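Local coordinates for putative outer membrane protein (LpxR) (Salmonella typhimurium, PDB 3FID) that removes acyl chains from lipid A as an outer-membrane deacylase and binds zinc ions, at residues S1-S6 and L37-S42. Sequence-based numbering, arbitrary orientation.
Sequences SSLAIS and LFLGYS. With ZN (zinc ion), chain C; ZN (zinc ion), chain D.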
ATOM      1  N   SER A   1      -1.587  -3.118 -21.474  1.00 23.15           N
ATOM      2  CA  SER A   1      -2.004  -1.975 -20.627  1.00 22.39           C
ATOM      3  C   SER A   1      -3.050  -2.392 -19.628  1.00 22.56           C
ATOM      4  O   SER A   1      -3.882  -3.267 -19.911  1.00 22.15           O
ATOM      5  CB  SER A   1      -2.563  -0.842 -21.470  1.00 22.42           C
ATOM      6  OG  SER A   1      -1.541  -0.338 -22.315  1.00 23.47           O
ATOM      7  N   SER A   2      -3.003  -1.744 -18.465  1.00 21.93           N
ATOM      8  CA  SER A   2      -4.009  -1.960 -17.434  1.00 20.97           C
ATOM      9  C   SER A   2      -4.447  -0.631 -16.827  1.00 20.23           C
ATOM     10  O   SER A   2      -3.652   0.317 -16.719  1.00 20.75           O
ATOM     11  CB  SER A   2      -3.571  -3.025 -16.388  1.00 20.97           C
ATOM     12  OG  SER A   2      -2.470  -2.640 -15.548  1.00 21.26           O
ATOM     13  N   LEU A   3      -5.737  -0.562 -16.516  1.00 19.02           N
ATOM     14  CA  LEU A   3      -6.371   0.548 -15.821  1.00 17.77           C
ATOM     15  C   LEU A   3      -6.962  -0.077 -14.536  1.00 16.12           C
ATOM     16  O   LEU A   3      -7.691  -1.072 -14.607  1.00 15.56           O
ATOM     17  CB  LEU A   3      -7.477   1.112 -16.725  1.00 18.28           C
ATOM     18  CG  LEU A   3      -8.340   2.354 -16.472  1.00 20.16           C
ATOM     19  CD1 LEU A   3      -9.155   2.210 -15.201  1.00 26.34           C
ATOM     20  CD2 LEU A   3      -7.513   3.614 -16.440  1.00 21.11           C
ATOM     21  N   ALA A   4      -6.612   0.477 -13.377  1.00 14.59           N
ATOM     22  CA  ALA A   4      -6.983  -0.167 -12.118  1.00 13.92           C
ATOM     23  C   ALA A   4      -7.588   0.785 -11.118  1.00 13.39           C
ATOM     24  O   ALA A   4      -7.193   1.950 -11.055  1.00 12.85           O
ATOM     25  CB  ALA A   4      -5.760  -0.867 -11.493  1.00 14.05           C
ATOM     26  N   ILE A   5      -8.524   0.262 -10.333  1.00 13.16           N
ATOM     27  CA  ILE A   5      -9.092   0.962  -9.173  1.00 14.53           C
ATOM     28  C   ILE A   5      -8.762   0.090  -7.968  1.00 13.54           C
ATOM     29  O   ILE A   5      -9.018  -1.112  -7.995  1.00 14.53           O
ATOM     30  CB  ILE A   5     -10.642   1.004  -9.257  1.00 16.39           C
ATOM     31  CG1 ILE A   5     -11.079   1.417 -10.672  1.00 20.59           C
ATOM     32  CG2 ILE A   5     -11.241   1.905  -8.124  1.00 17.12           C
ATOM     33  CD1 ILE A   5     -11.525   2.867 -10.818  1.00 25.74           C
ATOM     34  N   SER A   6      -8.242   0.681  -6.900  1.00 12.79           N
ATOM     35  CA  SER A   6      -7.971  -0.126  -5.711  1.00 12.36           C
ATOM     36  C   SER A   6      -8.500   0.576  -4.458  1.00 11.73           C
ATOM     37  O   SER A   6      -8.306   1.782  -4.288  1.00 11.29           O
ATOM     38  CB  SER A   6      -6.484  -0.446  -5.583  1.00 11.80           C
ATOM     39  OG  SER A   6      -6.222  -1.231  -4.394  1.00 13.72           O
ATOM     40  N   LEU A  37      -7.723   4.953  -1.462  1.00 10.29           N
ATOM     41  CA  LEU A  37      -8.300   4.972  -2.827  1.00 11.84           C
ATOM     42  C   LEU A  37      -7.163   5.232  -3.798  1.00 10.88           C
ATOM     43  O   LEU A  37      -6.314   6.100  -3.549  1.00 11.68           O
ATOM     44  CB  LEU A  37      -9.356   6.070  -2.994  1.00 13.21           C
ATOM     45  CG  LEU A  37     -10.192   5.922  -4.304  1.00 17.07           C
ATOM     46  CD1 LEU A  37     -10.751   4.506  -4.519  1.00 21.17           C
ATOM     47  CD2 LEU A  37     -11.357   6.926  -4.362  1.00 21.39           C
ATOM     48  N   PHE A  38      -7.157   4.495  -4.902  1.00 10.44           N
ATOM     49  CA  PHE A  38      -6.074   4.567  -5.887  1.00 10.76           C
ATOM     50  C   PHE A  38      -6.688   4.315  -7.266  1.00 11.28           C
ATOM     51  O   PHE A  38      -7.499   3.407  -7.431  1.00 12.35           O
ATOM     52  CB  PHE A  38      -4.995   3.497  -5.530  1.00 10.63           C
ATOM     53  CG  PHE A  38      -3.934   3.276  -6.590  1.00  8.45           C
ATOM     54  CD1 PHE A  38      -4.210   2.504  -7.709  1.00 12.22           C
ATOM     55  CD2 PHE A  38      -2.630   3.766  -6.416  1.00  9.50           C
ATOM     56  CE1 PHE A  38      -3.238   2.265  -8.694  1.00 10.16           C
ATOM     57  CE2 PHE A  38      -1.619   3.533  -7.393  1.00 10.35           C
ATOM     58  CZ  PHE A  38      -1.946   2.776  -8.549  1.00 10.99           C
ATOM     59  N   LEU A  39      -6.308   5.141  -8.233  1.00 11.86           N
ATOM     60  CA  LEU A  39      -6.689   4.954  -9.634  1.00 12.67           C
ATOM     61  C   LEU A  39      -5.403   5.057 -10.420  1.00 11.67           C
ATOM     62  O   LEU A  39      -4.598   5.987 -10.216  1.00 12.42           O
ATOM     63  CB  LEU A  39      -7.719   6.017 -10.052  1.00 13.20           C
ATOM     64  CG  LEU A  39      -8.340   6.013 -11.457  1.00 15.09           C
ATOM     65  CD1 LEU A  39      -9.052   4.703 -11.809  1.00 19.51           C
ATOM     66  CD2 LEU A  39      -9.314   7.194 -11.619  1.00 19.42           C
ATOM     67  N   GLY A  40      -5.152   4.073 -11.277  1.00 12.40           N
ATOM     68  CA  GLY A  40      -3.878   4.047 -11.989  1.00 11.78           C
ATOM     69  C   GLY A  40      -4.018   3.538 -13.419  1.00 12.97           C
ATOM     70  O   GLY A  40      -4.967   2.844 -13.753  1.00 12.16           O
ATOM     71  N   TYR A  41      -3.059   3.923 -14.255  1.00 13.74           N
ATOM     72  CA  TYR A  41      -3.005   3.459 -15.639  1.00 15.20           C
ATOM     73  C   TYR A  41      -1.578   3.068 -15.960  1.00 15.81           C
ATOM     74  O   TYR A  41      -0.661   3.827 -15.656  1.00 15.31           O
ATOM     75  CB  TYR A  41      -3.453   4.562 -16.605  1.00 16.02           C
ATOM     76  CG  TYR A  41      -3.305   4.150 -18.065  1.00 17.85           C
ATOM     77  CD1 TYR A  41      -2.336   4.743 -18.896  1.00 16.95           C
ATOM     78  CD2 TYR A  41      -4.113   3.148 -18.590  1.00 19.34           C
ATOM     79  CE1 TYR A  41      -2.212   4.342 -20.223  1.00 17.93           C
ATOM     80  CE2 TYR A  41      -3.981   2.731 -19.888  1.00 17.53           C
ATOM     81  CZ  TYR A  41      -3.045   3.339 -20.704  1.00 16.62           C
ATOM     82  OH  TYR A  41      -2.989   2.914 -22.001  1.00 19.04           O
ATOM     83  N   SER A  42      -1.415   1.884 -16.567  1.00 16.67           N
ATOM     84  CA  SER A  42      -0.129   1.372 -16.993  1.00 18.66           C
ATOM     85  C   SER A  42      -0.144   1.179 -18.497  1.00 18.42           C
ATOM     86  O   SER A  42      -1.045   0.573 -19.027  1.00 19.07           O
ATOM     87  CB  SER A  42       0.131   0.017 -16.344  1.00 19.39           C
ATOM     88  OG  SER A  42       0.867   0.184 -15.146  1.00 24.13           O
TER
HETATM   89 ZN    ZN C 297      -1.313  -2.077 -23.549  1.00 35.66          ZN
HETATM   90 ZN    ZN D 298      -1.777   1.335 -23.144  1.00 31.66          ZN
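Two neighbouring strands of the outer-membrane beta-barrel meet here, with a two-zinc site at the end of the pair where S1 and S42 lie. Segments 2-6 and 37-42 run antiparallel, their axes at 169° and 4.8 Å apart at closest approach. S2–S42, A4–G40 and S6–F38 are hydrogen-bonded pairs, alternating with the non-hydrogen-bonded pairs L3–Y41 and I5–L39. S42 N gives S2 O a short bond of 2.7 Å, almost straight at the hydrogen (170°), whereas F38 N to S6 O is weak and bent.

At the chain start, S1 OG lies beside its own backbone N (chi1 -64°), which lets both atoms chelate one zinc. S1 OG also bridges to the second zinc at 1.9 Å, which Y41 OH binds at 2.3 Å. H43 completes the protein ligands of this zinc and D44 those of the first, so two metals tie the chain terminus to the adjoining strand. With CG opposite its backbone N, the Y41 ring extends past S2 toward the metal.

L3, I5, L39 and Y41 share the outward face. L3 crosses Y41 at about a right angle, bringing L3 CD2 to 4.0 Å from Y41 CD2. I5 and L39 instead lie side by side, their CD1 methyls modelled 3.2 Å apart, a separation too short to be taken at face value. The other face carries S2, A4, S6, F38 and S42, all buried; there the hydroxyls find partners, S2 with the backbone N of I208, S6 with D291 and S42 with S52, while the F38 ring meets that of H54, a ligand of another zinc. Strand 285-295 flanks segment 1-6 through backbone bonds such as L3 with F294, joining first strand to last and closing the antiparallel barrel, as is characteristic of outer-membrane proteins.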